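Local coordinates for tRNA uridine(34) acetyltransferase (Methanocaldococcus infernus, PDB 6IA8), which acetylates the wobble uridine at position 34 of tRNAs, using acetyl-CoA and radical S-adenosyl-L-methionine chemistry to form 5-carboxymethyluridine, at residues A[60-65]-A[132-137]; A[184-189]-A[496-501]; A[253-258]-A[283-288]; A[385-390]-A[418-423]; A[392-397]-A[409-414]. All blocks are in the same frame, centred on the assembly; numbering follows the deposited sequence.

Interaction 1: A[60-65]-A[132-137]; sequences SGVAVV and TDKIEL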
# COMPACT_ATOMS: atom_id res chain seq x y z
N SER A 60 -0.19 -10.10 -12.86
CA SER A 60 -1.33 -9.79 -12.00
C SER A 60 -2.46 -9.16 -12.81
O SER A 60 -2.26 -8.61 -13.89
CB SER A 60 -0.91 -8.83 -10.88
OG SER A 60 -2.05 -8.35 -10.18
N GLY A 61 -3.67 -9.27 -12.26
CA GLY A 61 -4.83 -8.70 -12.91
C GLY A 61 -4.92 -7.20 -12.79
O GLY A 61 -5.69 -6.58 -13.53
N VAL A 62 -4.16 -6.60 -11.87
CA VAL A 62 -4.13 -5.16 -11.67
C VAL A 62 -2.79 -4.64 -12.20
O VAL A 62 -1.73 -5.11 -11.78
CB VAL A 62 -4.31 -4.78 -10.19
CG1 VAL A 62 -4.21 -3.27 -10.02
CG2 VAL A 62 -5.65 -5.29 -9.67
N ALA A 63 -2.85 -3.68 -13.13
CA ALA A 63 -1.66 -3.09 -13.70
C ALA A 63 -1.20 -1.93 -12.83
O ALA A 63 -1.98 -1.03 -12.52
CB ALA A 63 -1.94 -2.59 -15.11
N VAL A 64 0.07 -1.94 -12.46
CA VAL A 64 0.64 -0.85 -11.67
C VAL A 64 1.24 0.17 -12.62
O VAL A 64 2.11 -0.16 -13.43
CB VAL A 64 1.70 -1.37 -10.68
CG1 VAL A 64 2.33 -0.19 -9.97
CG2 VAL A 64 1.07 -2.34 -9.67
N VAL A 65 0.76 1.40 -12.54
CA VAL A 65 1.21 2.49 -13.40
C VAL A 65 1.82 3.53 -12.46
O VAL A 65 1.09 4.28 -11.80
CB VAL A 65 0.07 3.08 -14.22
CG1 VAL A 65 0.49 4.33 -14.96
CG2 VAL A 65 -0.52 2.04 -15.20
N THR A 132 -4.90 -4.49 -18.55
CA THR A 132 -4.86 -3.10 -18.10
C THR A 132 -6.26 -2.54 -17.87
O THR A 132 -6.43 -1.32 -17.86
CB THR A 132 -4.11 -2.23 -19.11
OG1 THR A 132 -4.80 -2.25 -20.36
CG2 THR A 132 -2.69 -2.76 -19.31
N ASP A 133 -7.26 -3.39 -17.68
CA ASP A 133 -8.60 -2.89 -17.39
C ASP A 133 -8.69 -2.35 -15.97
O ASP A 133 -9.57 -1.53 -15.69
CB ASP A 133 -9.64 -3.99 -17.63
CG ASP A 133 -9.33 -5.27 -16.85
OD1 ASP A 133 -8.22 -5.81 -17.01
OD2 ASP A 133 -10.20 -5.73 -16.07
N LYS A 134 -7.82 -2.79 -15.06
CA LYS A 134 -7.73 -2.29 -13.70
C LYS A 134 -6.34 -1.73 -13.46
O LYS A 134 -5.33 -2.44 -13.64
CB LYS A 134 -8.01 -3.41 -12.68
CG LYS A 134 -9.36 -4.06 -12.79
CD LYS A 134 -9.57 -5.05 -11.63
CE LYS A 134 -10.80 -5.91 -11.83
NZ LYS A 134 -10.59 -6.96 -12.86
N ILE A 135 -6.27 -0.47 -13.04
CA ILE A 135 -4.99 0.22 -12.89
C ILE A 135 -4.84 0.76 -11.47
O ILE A 135 -5.74 1.43 -10.95
CB ILE A 135 -4.87 1.36 -13.91
CG1 ILE A 135 -4.68 0.77 -15.34
CG2 ILE A 135 -3.70 2.29 -13.55
CD1 ILE A 135 -4.76 1.80 -16.43
N GLU A 136 -3.70 0.49 -10.86
CA GLU A 136 -3.26 1.15 -9.64
C GLU A 136 -2.29 2.24 -10.07
O GLU A 136 -1.22 1.95 -10.61
CB GLU A 136 -2.57 0.18 -8.68
CG GLU A 136 -1.88 0.90 -7.51
CD GLU A 136 -1.05 -0.03 -6.61
OE1 GLU A 136 -0.77 -1.17 -7.01
OE2 GLU A 136 -0.67 0.39 -5.51
N LEU A 137 -2.67 3.50 -9.83
CA LEU A 137 -1.86 4.65 -10.18
C LEU A 137 -1.06 5.06 -8.96
O LEU A 137 -1.62 5.22 -7.87
CB LEU A 137 -2.76 5.80 -10.62
CG LEU A 137 -2.06 7.08 -11.05
CD1 LEU A 137 -1.19 6.84 -12.26
CD2 LEU A 137 -3.15 8.13 -11.31
O HOH W 1 -5.66 -4.92 -15.31
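The Glu136 carboxylate turns OE1 to Val64 CG2 at 3.4 Å, the two side chains lying side by side and pointing the same way, while its OE2 forms a salt bridge with Arg212. Glu136 CG, anti to the backbone N (chi1 169°) with the chain extended beyond it, carries the group there, and Val62 CG1 packs against Glu136 CB at 4.0 Å. Behind this, the two strands pair in parallel through three backbone bonds of 2.8 Å: Ala63 N to Lys134 O, Glu136 N to Ala63 O, and Val65 N to Glu136 O. Val64 and Glu136 share one face of the sheet; the opposite one, carrying Ala63, Val65, Ile135 and Leu137, is apolar: Val65 CG2 touches Ile135 CG2 at 3.6 Å and Val65 CG1 meets Leu137 CD1 at 4.1 Å. Helices 114-127 and 149-164 cover it. Lys134, probably an acetyl-CoA ligand, opens its strand. Strands 63-68 and 134-140 form one margin of the parallel beta-sheet in the radical SAM core, a TIM-barrel-like fold.

Interaction 2: A[184-189]-A[496-501]; sequences RCVALC and IGVREY. With SO4 (sulfate ion), chain D.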
# COMPACT_ATOMS: atom_id res chain seq x y z
N ARG A 184 -9.77 1.28 -15.81
CA ARG A 184 -10.32 1.87 -14.59
C ARG A 184 -9.25 2.06 -13.53
O ARG A 184 -8.45 1.14 -13.29
CB ARG A 184 -11.43 0.99 -14.02
CG ARG A 184 -12.59 0.80 -14.98
CD ARG A 184 -13.83 0.46 -14.21
NE ARG A 184 -14.94 0.05 -15.05
CZ ARG A 184 -16.15 -0.25 -14.60
NH1 ARG A 184 -16.43 -0.14 -13.31
NH2 ARG A 184 -17.09 -0.63 -15.45
N CYS A 185 -9.23 3.24 -12.92
CA CYS A 185 -8.34 3.52 -11.80
C CYS A 185 -8.96 2.93 -10.54
O CYS A 185 -9.84 3.54 -9.92
CB CYS A 185 -8.10 5.02 -11.65
SG CYS A 185 -6.93 5.37 -10.25
N VAL A 186 -8.53 1.71 -10.18
CA VAL A 186 -9.11 1.05 -9.01
C VAL A 186 -8.40 1.41 -7.72
O VAL A 186 -8.90 1.11 -6.63
CB VAL A 186 -9.12 -0.48 -9.16
CG1 VAL A 186 -9.95 -0.87 -10.40
CG2 VAL A 186 -7.70 -1.04 -9.24
N ALA A 187 -7.25 2.07 -7.79
CA ALA A 187 -6.51 2.48 -6.61
C ALA A 187 -5.58 3.61 -7.01
O ALA A 187 -5.03 3.61 -8.11
CB ALA A 187 -5.70 1.33 -6.01
N LEU A 188 -5.35 4.52 -6.08
CA LEU A 188 -4.47 5.66 -6.31
C LEU A 188 -3.63 5.84 -5.05
O LEU A 188 -4.18 6.11 -3.98
CB LEU A 188 -5.26 6.94 -6.59
CG LEU A 188 -4.53 8.29 -6.56
CD1 LEU A 188 -3.36 8.27 -7.46
CD2 LEU A 188 -5.50 9.43 -6.94
N CYS A 189 -2.32 5.67 -5.20
CA CYS A 189 -1.39 5.76 -4.08
C CYS A 189 -0.54 7.01 -4.23
O CYS A 189 0.01 7.27 -5.31
CB CYS A 189 -0.47 4.54 -4.01
SG CYS A 189 0.69 4.72 -2.53
N ILE A 496 -11.74 5.18 -7.69
CA ILE A 496 -12.65 5.78 -8.66
C ILE A 496 -13.31 4.69 -9.50
O ILE A 496 -14.53 4.71 -9.71
CB ILE A 496 -11.89 6.79 -9.53
CG1 ILE A 496 -11.35 7.93 -8.65
CG2 ILE A 496 -12.77 7.30 -10.65
CD1 ILE A 496 -10.18 8.70 -9.28
N GLY A 497 -12.52 3.73 -9.98
CA GLY A 497 -13.03 2.70 -10.86
C GLY A 497 -13.71 1.54 -10.18
O GLY A 497 -14.10 0.58 -10.84
N VAL A 498 -13.89 1.61 -8.86
CA VAL A 498 -14.56 0.56 -8.09
C VAL A 498 -15.91 1.03 -7.55
O VAL A 498 -16.66 0.22 -6.98
CB VAL A 498 -13.68 0.08 -6.92
CG1 VAL A 498 -14.24 -1.21 -6.31
CG2 VAL A 498 -12.24 -0.11 -7.35
N ARG A 499 -16.25 2.31 -7.69
CA ARG A 499 -17.49 2.82 -7.13
C ARG A 499 -18.67 2.00 -7.63
O ARG A 499 -19.61 1.71 -6.88
CB ARG A 499 -17.64 4.30 -7.48
CG ARG A 499 -16.57 5.17 -6.79
CD ARG A 499 -16.60 6.62 -7.26
NE ARG A 499 -15.66 7.45 -6.51
CZ ARG A 499 -15.19 8.62 -6.91
NH1 ARG A 499 -15.57 9.13 -8.08
NH2 ARG A 499 -14.33 9.30 -6.16
N GLU A 500 -18.64 1.62 -8.91
CA GLU A 500 -19.75 0.88 -9.50
C GLU A 500 -19.99 -0.42 -8.75
O GLU A 500 -21.13 -0.85 -8.56
CB GLU A 500 -19.49 0.60 -10.99
CG GLU A 500 -20.72 0.24 -11.78
CD GLU A 500 -21.76 1.34 -11.77
OE1 GLU A 500 -22.82 1.14 -11.15
OE2 GLU A 500 -21.51 2.40 -12.38
N TYR A 501 -18.91 -1.06 -8.29
CA TYR A 501 -19.03 -2.32 -7.55
C TYR A 501 -19.82 -2.11 -6.27
O TYR A 501 -20.70 -2.92 -5.94
CB TYR A 501 -17.64 -2.87 -7.23
CG TYR A 501 -17.64 -4.13 -6.38
CD1 TYR A 501 -17.76 -5.39 -6.97
CD2 TYR A 501 -17.54 -4.06 -5.01
CE1 TYR A 501 -17.75 -6.55 -6.19
CE2 TYR A 501 -17.53 -5.20 -4.21
CZ TYR A 501 -17.65 -6.45 -4.81
OH TYR A 501 -17.64 -7.58 -4.03
S SO4 D . -17.47 -11.10 -5.26
O1 SO4 D . -18.41 -11.23 -4.12
O2 SO4 D . -17.80 -12.23 -6.18
O3 SO4 D . -17.67 -9.80 -5.89
O4 SO4 D . -16.09 -11.27 -4.78
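Gly497 is gripped at both its backbone polar atoms by the strand end around Arg184 and Cys185. Its N donates to Cys185 O at 2.7 Å, coming from 43° above the carbonyl plane. Its O lies at the edge of the Arg184 guanidinium, in its plane, and accepts a weak but straight bond from NH1 at 3.5 Å. The chain of Arg184, extended from CG to NE, runs along the glycine, and CD comes within 3.4 Å of the same Gly497 O. With no side chain, Gly497 lets its CA lie 3.9 Å from Arg184 CB. Cutting Arg184 back to an alanine is likely to leave Gly497 O without its NH1 partner and to uncover the glycine backbone that the aliphatic chain lines. Beside this, Val498 CG2 leans on Val186 CB at 3.6 Å. Further satisfaction comes from outside: Cys185 N bonds to Asn178 OD1, and Arg499 NH1 forms a salt bridge with Glu179. At the far end of the segment 496-501, Tyr501 OH donates to sulfate O3 at 2.9 Å, the oxygen lying at the ring edge. The contact docks the acetyltransferase domain on the radical SAM core; the sulfate, probably from the crystallisation liquor, also bonds to Gly468 N, Gly470 N and Arg471 N, amides leading into and opening helix 469-484, consistent with the place where GNAT folds hold the pyrophosphate of acetyl-CoA.

Interaction 3: A[253-258]-A[283-288]; sequences YHLMPG and DMVKIY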
# COMPACT_ATOMS: atom_id res chain seq x y z
N TYR A 253 4.23 2.40 5.15
CA TYR A 253 5.45 3.00 5.66
C TYR A 253 6.62 2.56 4.80
O TYR A 253 6.85 1.36 4.63
CB TYR A 253 5.76 2.57 7.10
CG TYR A 253 4.94 3.12 8.22
CD1 TYR A 253 3.88 3.99 8.01
CD2 TYR A 253 5.26 2.77 9.54
CE1 TYR A 253 3.16 4.52 9.08
CE2 TYR A 253 4.55 3.26 10.60
CZ TYR A 253 3.51 4.13 10.39
OH TYR A 253 2.84 4.58 11.53
N HIS A 254 7.38 3.53 4.27
CA HIS A 254 8.69 3.24 3.72
C HIS A 254 9.70 3.25 4.86
O HIS A 254 9.81 4.25 5.57
CB HIS A 254 9.07 4.23 2.63
CG HIS A 254 10.34 3.88 1.93
ND1 HIS A 254 11.58 4.27 2.40
CD2 HIS A 254 10.57 3.17 0.80
CE1 HIS A 254 12.51 3.82 1.57
NE2 HIS A 254 11.92 3.15 0.60
N LEU A 255 10.41 2.14 5.05
CA LEU A 255 11.34 1.97 6.17
C LEU A 255 12.72 1.58 5.65
O LEU A 255 12.83 0.79 4.71
CB LEU A 255 10.84 0.92 7.16
CG LEU A 255 9.47 1.18 7.79
CD1 LEU A 255 8.91 -0.06 8.46
CD2 LEU A 255 9.60 2.35 8.80
N MET A 256 13.76 2.12 6.28
CA MET A 256 15.13 1.91 5.83
C MET A 256 15.98 1.34 6.96
O MET A 256 16.53 2.10 7.78
CB MET A 256 15.75 3.21 5.32
CG MET A 256 15.35 3.60 3.91
SD MET A 256 16.53 4.79 3.24
CE MET A 256 16.41 6.10 4.43
N PRO A 257 16.15 0.02 7.03
CA PRO A 257 17.13 -0.54 7.96
C PRO A 257 18.52 -0.01 7.64
O PRO A 257 18.84 0.33 6.49
CB PRO A 257 17.04 -2.05 7.73
CG PRO A 257 15.73 -2.26 7.02
CD PRO A 257 15.50 -1.01 6.20
N GLY A 258 19.36 0.06 8.67
CA GLY A 258 20.78 0.34 8.49
C GLY A 258 21.11 1.80 8.23
O GLY A 258 22.15 2.10 7.60
N ASP A 283 -0.69 -0.61 7.51
CA ASP A 283 -1.25 -1.69 6.70
C ASP A 283 -0.19 -2.36 5.84
O ASP A 283 -0.34 -3.52 5.46
CB ASP A 283 -2.35 -1.16 5.77
CG ASP A 283 -3.49 -0.49 6.51
OD1 ASP A 283 -3.98 -1.13 7.43
OD2 ASP A 283 -3.86 0.66 6.14
N MET A 284 0.85 -1.62 5.46
CA MET A 284 1.80 -2.07 4.46
C MET A 284 3.13 -1.45 4.83
O MET A 284 3.17 -0.36 5.41
CB MET A 284 1.33 -1.65 3.05
CG MET A 284 2.28 -1.92 1.95
SD MET A 284 1.61 -1.33 0.38
CE MET A 284 -0.16 -1.47 0.61
N VAL A 285 4.22 -2.15 4.49
CA VAL A 285 5.55 -1.59 4.67
C VAL A 285 6.37 -1.88 3.43
O VAL A 285 6.21 -2.93 2.81
CB VAL A 285 6.26 -2.15 5.92
CG1 VAL A 285 5.52 -1.72 7.22
CG2 VAL A 285 6.38 -3.67 5.82
N LYS A 286 7.26 -0.95 3.08
CA LYS A 286 8.21 -1.07 1.98
C LYS A 286 9.59 -0.94 2.60
O LYS A 286 9.88 0.08 3.23
CB LYS A 286 7.95 0.02 0.94
CG LYS A 286 8.88 -0.05 -0.29
CD LYS A 286 8.73 1.19 -1.18
CE LYS A 286 7.86 0.95 -2.40
NZ LYS A 286 6.41 1.02 -2.12
N ILE A 287 10.38 -2.02 2.54
CA ILE A 287 11.62 -2.12 3.30
C ILE A 287 12.79 -2.24 2.33
O ILE A 287 12.77 -3.08 1.43
CB ILE A 287 11.62 -3.32 4.25
CG1 ILE A 287 10.45 -3.25 5.22
CG2 ILE A 287 12.96 -3.40 5.03
CD1 ILE A 287 10.19 -4.59 5.90
N TYR A 288 13.82 -1.42 2.53
CA TYR A 288 15.06 -1.66 1.78
C TYR A 288 16.21 -1.04 2.55
O TYR A 288 16.06 0.08 3.05
CB TYR A 288 15.03 -1.10 0.35
CG TYR A 288 16.00 -1.83 -0.56
CD1 TYR A 288 15.62 -3.01 -1.19
CD2 TYR A 288 17.32 -1.38 -0.76
CE1 TYR A 288 16.49 -3.70 -2.00
CE2 TYR A 288 18.20 -2.07 -1.60
CZ TYR A 288 17.77 -3.23 -2.20
OH TYR A 288 18.60 -3.96 -3.01
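Leu255, Val285 and Ile287, with Pro257 from the loop that follows strand 250-255, make the buried, apolar half of this contact. Leu255 CD1 meets Val285 CG1 at 4.0 Å, and the Pro257 ring lies at about a right angle to Ile287, with its CG 3.6 Å from Ile287 CG2. Phe271 and Ile274 of helix 264-276 cover Leu255, and Phe271 also packs on Ile287, so this face is buried beneath the crossover helix. Tyr253 lies on the same face, but its ring leads away from Val285 and its OH bonds to Thr241.

His254 and Lys286 occupy the opposite face, which is partly exposed although the two touch closely there. Lys286 CD sits at the edge of the imidazole, in its plane, 3.4 Å from His254 CD2, and Lys286 O lies over one face of the ring. The lysine chain bends at chi3 (-101°), and its polar end goes elsewhere: NZ forms a salt bridge with Glu214, as His254 ND1 bonds to Gln218. Between the faces run four backbone bonds, from Tyr253 N to Met284 O at 3.0 Å through to the longer Tyr288 N to Leu255 O at 3.3 Å, where the pairing runs out into loops. The chemistry is thus two-sided: hydrocarbon joins the strands of this beta-alpha-beta unit to its helix, while the polar groups on the other face are held by the neighbouring strand 212-218.

Interaction 4: A[385-390]-A[418-423]; sequences ILPDPE and ILIAFL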
# COMPACT_ATOMS: atom_id res chain seq x y z
N ILE A 385 0.30 -25.17 -5.00
CA ILE A 385 -0.95 -25.66 -4.42
C ILE A 385 -1.99 -24.55 -4.40
O ILE A 385 -1.69 -23.37 -4.46
CB ILE A 385 -0.73 -26.22 -3.00
CG1 ILE A 385 -0.24 -25.10 -2.07
CG2 ILE A 385 0.27 -27.39 -3.01
CD1 ILE A 385 -0.16 -25.52 -0.58
N LEU A 386 -3.24 -24.95 -4.27
CA LEU A 386 -4.38 -24.06 -4.32
C LEU A 386 -5.22 -24.27 -3.08
O LEU A 386 -5.14 -25.32 -2.43
CB LEU A 386 -5.24 -24.31 -5.57
CG LEU A 386 -4.59 -23.98 -6.91
CD1 LEU A 386 -5.37 -24.64 -8.04
CD2 LEU A 386 -4.50 -22.49 -7.14
N PRO A 387 -6.10 -23.33 -2.77
CA PRO A 387 -6.93 -23.47 -1.56
C PRO A 387 -7.76 -24.75 -1.56
O PRO A 387 -8.29 -25.17 -2.59
CB PRO A 387 -7.83 -22.24 -1.61
CG PRO A 387 -7.02 -21.21 -2.35
CD PRO A 387 -6.24 -22.02 -3.42
N ASP A 388 -7.86 -25.36 -0.40
CA ASP A 388 -8.67 -26.56 -0.19
C ASP A 388 -10.05 -26.11 0.28
O ASP A 388 -10.18 -25.67 1.43
CB ASP A 388 -8.01 -27.45 0.85
CG ASP A 388 -8.81 -28.72 1.15
OD1 ASP A 388 -9.99 -28.82 0.73
OD2 ASP A 388 -8.23 -29.60 1.81
N PRO A 389 -11.09 -26.19 -0.55
CA PRO A 389 -12.39 -25.62 -0.15
C PRO A 389 -12.99 -26.25 1.11
O PRO A 389 -13.77 -25.58 1.80
CB PRO A 389 -13.28 -25.89 -1.37
CG PRO A 389 -12.63 -27.04 -2.07
CD PRO A 389 -11.15 -26.90 -1.83
N GLU A 390 -12.62 -27.48 1.45
CA GLU A 390 -13.10 -28.05 2.71
C GLU A 390 -12.63 -27.27 3.93
O GLU A 390 -13.17 -27.48 5.02
CB GLU A 390 -12.64 -29.51 2.85
CG GLU A 390 -13.35 -30.48 1.92
CD GLU A 390 -12.98 -31.93 2.21
OE1 GLU A 390 -12.56 -32.22 3.35
OE2 GLU A 390 -13.09 -32.76 1.30
N ILE A 418 -3.69 -20.24 3.31
CA ILE A 418 -3.74 -19.54 2.02
C ILE A 418 -4.84 -18.49 2.08
O ILE A 418 -5.99 -18.81 2.39
CB ILE A 418 -3.98 -20.50 0.84
CG1 ILE A 418 -2.94 -21.61 0.83
CG2 ILE A 418 -3.97 -19.68 -0.47
CD1 ILE A 418 -3.07 -22.60 -0.31
N LEU A 419 -4.49 -17.24 1.79
CA LEU A 419 -5.37 -16.09 1.95
C LEU A 419 -6.03 -15.81 0.61
O LEU A 419 -5.34 -15.63 -0.40
CB LEU A 419 -4.58 -14.88 2.43
CG LEU A 419 -5.32 -13.55 2.53
CD1 LEU A 419 -6.35 -13.56 3.60
CD2 LEU A 419 -4.29 -12.41 2.75
N ILE A 420 -7.36 -15.73 0.62
CA ILE A 420 -8.16 -15.58 -0.59
C ILE A 420 -8.67 -14.15 -0.76
O ILE A 420 -8.81 -13.67 -1.89
CB ILE A 420 -9.33 -16.58 -0.57
CG1 ILE A 420 -8.77 -18.01 -0.71
CG2 ILE A 420 -10.30 -16.27 -1.66
CD1 ILE A 420 -9.72 -19.09 -0.21
N ALA A 421 -9.04 -13.50 0.34
CA ALA A 421 -9.65 -12.18 0.31
C ALA A 421 -9.60 -11.60 1.71
O ALA A 421 -9.58 -12.34 2.70
CB ALA A 421 -11.10 -12.25 -0.17
N PHE A 422 -9.63 -10.27 1.80
CA PHE A 422 -9.61 -9.64 3.11
C PHE A 422 -10.31 -8.29 3.04
O PHE A 422 -10.45 -7.69 1.96
CB PHE A 422 -8.16 -9.53 3.64
CG PHE A 422 -7.30 -8.57 2.91
CD1 PHE A 422 -6.49 -9.02 1.89
CD2 PHE A 422 -7.25 -7.23 3.27
CE1 PHE A 422 -5.66 -8.15 1.19
CE2 PHE A 422 -6.42 -6.34 2.56
CZ PHE A 422 -5.64 -6.80 1.53
N LEU A 423 -10.73 -7.83 4.21
CA LEU A 423 -11.40 -6.55 4.36
C LEU A 423 -10.88 -5.90 5.63
O LEU A 423 -10.77 -6.56 6.68
CB LEU A 423 -12.92 -6.72 4.43
CG LEU A 423 -13.78 -5.48 4.58
CD1 LEU A 423 -15.17 -5.75 3.97
CD2 LEU A 423 -13.92 -5.03 6.02
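The ring of Pro387 is the bump of this contact, wedged against two isoleucines of strand 418-427. Its CG rests on Ile418 CG2 at 3.9 Å, the two side chains crossing at about a right angle, while its CB meets Ile420 CD1 at 3.9 Å. Ile420 sets CG1 anti to its carbonyl carbon (chi1 -68°), which brings both CG1 and CD1 against the proline. In return Ile418 pushes its CD1 into the bend of the loop, 3.9 Å from Leu386 C, and Ile385 CD1 closes on that same Ile418 CD1 at 4.1 Å. Val376 and Val379 of helix 376-383 pack on Pro387 and Ile418, and Trp464 covers Pro387 and Ile420. Ile420 and Ala421 together face Phe411, a classic beta bulge just where the proline is received. Beyond the wedge the loop turns away: Asp388 OD1 accepts from Glu390 N at 3.0 Å in an Asx turn, leading into the short 3-10 segment. No hydrogen bond joins the two segments, so the loop before strand 392-401 is seated on strand 418-427 by hydrocarbon shape, and its polar anchor is the adjacent strand of the sheet, where Asp388 N bonds to Asp413 OD2.

Interaction 5: A[392-397]-A[409-414]; sequences IKLVRE and LSFEDV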
# COMPACT_ATOMS: atom_id res chain seq x y z
N ILE A 392 -11.87 -23.65 3.89
CA ILE A 392 -11.94 -22.20 3.73
C ILE A 392 -12.91 -21.67 4.77
O ILE A 392 -14.07 -22.11 4.85
CB ILE A 392 -12.38 -21.82 2.31
CG1 ILE A 392 -11.34 -22.25 1.29
CG2 ILE A 392 -12.63 -20.31 2.20
CD1 ILE A 392 -11.75 -22.02 -0.15
N LYS A 393 -12.46 -20.73 5.56
CA LYS A 393 -13.27 -20.15 6.63
C LYS A 393 -13.17 -18.64 6.59
O LYS A 393 -12.19 -18.10 6.07
CB LYS A 393 -12.81 -20.63 8.00
CG LYS A 393 -12.89 -22.13 8.20
CD LYS A 393 -12.74 -22.51 9.67
CE LYS A 393 -12.64 -24.03 9.84
NZ LYS A 393 -13.64 -24.78 9.02
N LEU A 394 -14.19 -17.97 7.14
CA LEU A 394 -14.12 -16.53 7.39
C LEU A 394 -13.44 -16.32 8.73
O LEU A 394 -13.92 -16.82 9.74
CB LEU A 394 -15.52 -15.91 7.41
CG LEU A 394 -15.60 -14.44 6.98
CD1 LEU A 394 -17.06 -13.99 6.86
CD2 LEU A 394 -14.86 -13.53 7.92
N VAL A 395 -12.31 -15.63 8.75
CA VAL A 395 -11.47 -15.47 9.94
C VAL A 395 -11.47 -14.00 10.33
O VAL A 395 -11.63 -13.11 9.49
CB VAL A 395 -10.03 -15.95 9.67
CG1 VAL A 395 -9.15 -15.69 10.89
CG2 VAL A 395 -10.02 -17.44 9.31
N ARG A 396 -11.32 -13.73 11.62
CA ARG A 396 -11.32 -12.35 12.10
C ARG A 396 -10.16 -12.15 13.06
O ARG A 396 -9.92 -13.00 13.91
CB ARG A 396 -12.63 -12.00 12.82
CG ARG A 396 -12.60 -10.65 13.52
CD ARG A 396 -13.98 -10.33 14.09
NE ARG A 396 -13.95 -9.17 14.98
CZ ARG A 396 -15.00 -8.72 15.65
NH1 ARG A 396 -16.16 -9.34 15.51
NH2 ARG A 396 -14.89 -7.66 16.44
N GLU A 397 -9.50 -11.00 12.97
CA GLU A 397 -8.46 -10.62 13.90
C GLU A 397 -8.56 -9.13 14.14
O GLU A 397 -8.58 -8.36 13.16
CB GLU A 397 -7.08 -10.95 13.34
CG GLU A 397 -5.92 -10.55 14.23
CD GLU A 397 -4.59 -10.91 13.60
OE1 GLU A 397 -4.56 -11.46 12.47
OE2 GLU A 397 -3.57 -10.66 14.23
N LEU A 409 -10.80 -8.83 8.56
CA LEU A 409 -11.62 -9.97 8.16
C LEU A 409 -11.00 -10.62 6.94
O LEU A 409 -10.59 -9.93 6.02
CB LEU A 409 -13.04 -9.53 7.81
CG LEU A 409 -13.87 -8.87 8.91
CD1 LEU A 409 -15.21 -8.40 8.30
CD2 LEU A 409 -14.13 -9.83 10.10
N SER A 410 -10.99 -11.95 6.89
CA SER A 410 -10.39 -12.61 5.74
C SER A 410 -11.07 -13.94 5.47
O SER A 410 -11.67 -14.55 6.35
CB SER A 410 -8.88 -12.81 5.95
OG SER A 410 -8.66 -13.62 7.09
N PHE A 411 -11.03 -14.35 4.21
CA PHE A 411 -11.33 -15.72 3.82
C PHE A 411 -9.99 -16.41 3.61
O PHE A 411 -9.13 -15.89 2.90
CB PHE A 411 -12.19 -15.80 2.56
CG PHE A 411 -13.64 -15.69 2.85
CD1 PHE A 411 -14.34 -16.79 3.40
CD2 PHE A 411 -14.32 -14.51 2.65
CE1 PHE A 411 -15.69 -16.68 3.72
CE2 PHE A 411 -15.68 -14.41 2.97
CZ PHE A 411 -16.36 -15.48 3.51
N GLU A 412 -9.83 -17.59 4.20
CA GLU A 412 -8.53 -18.24 4.26
C GLU A 412 -8.75 -19.74 4.33
O GLU A 412 -9.65 -20.19 5.04
CB GLU A 412 -7.76 -17.77 5.50
CG GLU A 412 -6.44 -18.45 5.75
CD GLU A 412 -5.81 -18.05 7.07
OE1 GLU A 412 -6.08 -16.92 7.55
OE2 GLU A 412 -5.05 -18.87 7.65
N ASP A 413 -7.94 -20.49 3.58
CA ASP A 413 -7.76 -21.93 3.77
C ASP A 413 -6.93 -22.08 5.03
O ASP A 413 -5.72 -21.84 5.02
CB ASP A 413 -7.08 -22.53 2.54
CG ASP A 413 -6.66 -23.98 2.73
OD1 ASP A 413 -6.70 -24.48 3.89
OD2 ASP A 413 -6.30 -24.62 1.72
N VAL A 414 -7.56 -22.47 6.14
CA VAL A 414 -6.86 -22.46 7.42
C VAL A 414 -6.06 -23.72 7.64
O VAL A 414 -5.28 -23.78 8.60
CB VAL A 414 -7.83 -22.29 8.61
CG1 VAL A 414 -8.62 -21.01 8.48
CG2 VAL A 414 -8.76 -23.51 8.70
O HOH W 2 -8.64 -12.36 9.60
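Antiparallel pairing joins Ile392 to Arg396 with Leu409 to Asp413, the two arms of a hairpin at one margin of the acetyltransferase sheet. Two hydrogen-bonded pairs carry it, Lys393 with Glu412 and Val395 with Ser410, the shortest bond running from Val395 N to Ser410 O at 2.7 Å. On the face of Ile392, Leu394 and Arg396, Leu394 CG stands over the Phe411 ring, 4.0 Å from the centroid and 23° off the normal, in a CH-pi contact. The ring also meets Tyr469, of the acetyl-CoA site as inferred from relatives. Were Phe411 an alanine, Leu394 would probably lose the ring under its CG, and a gap would be likely beside Tyr469. Arg396 runs alongside Leu409 CD2, with CB at 3.8 Å, and is salt-bridged to Asp398 and Glu484. On the other face Val395 CG2 touches Val414 CG1 at 3.9 Å. The hairpin opens the antiparallel run 392-401, 404-413, 418-427, 440-448, the N-terminal part of the GNAT sheet, with helix 469-484 against the face of Phe411.

Overall arrangement
Following the chain, interaction 1 closes first, pairing the opening strands of the radical SAM core. Interaction 2 begins next, on strand 184-192, neighbour of 134-140, so the two contacts touch; yet its partner comes only at 496-501, some 300 residues later. That long loop encloses the remaining three contacts. Interaction 3 closes within the same parallel sheet as interaction 1, their centres about 23 Å apart on opposite sides of the chain's centre. The chain then enters the acetyltransferase domain, where interaction 5 lies within the loop of interaction 4 and shares the mixed sheet with it, their centres about 8 Å apart. Of the five, interaction 2 alone spans both domains.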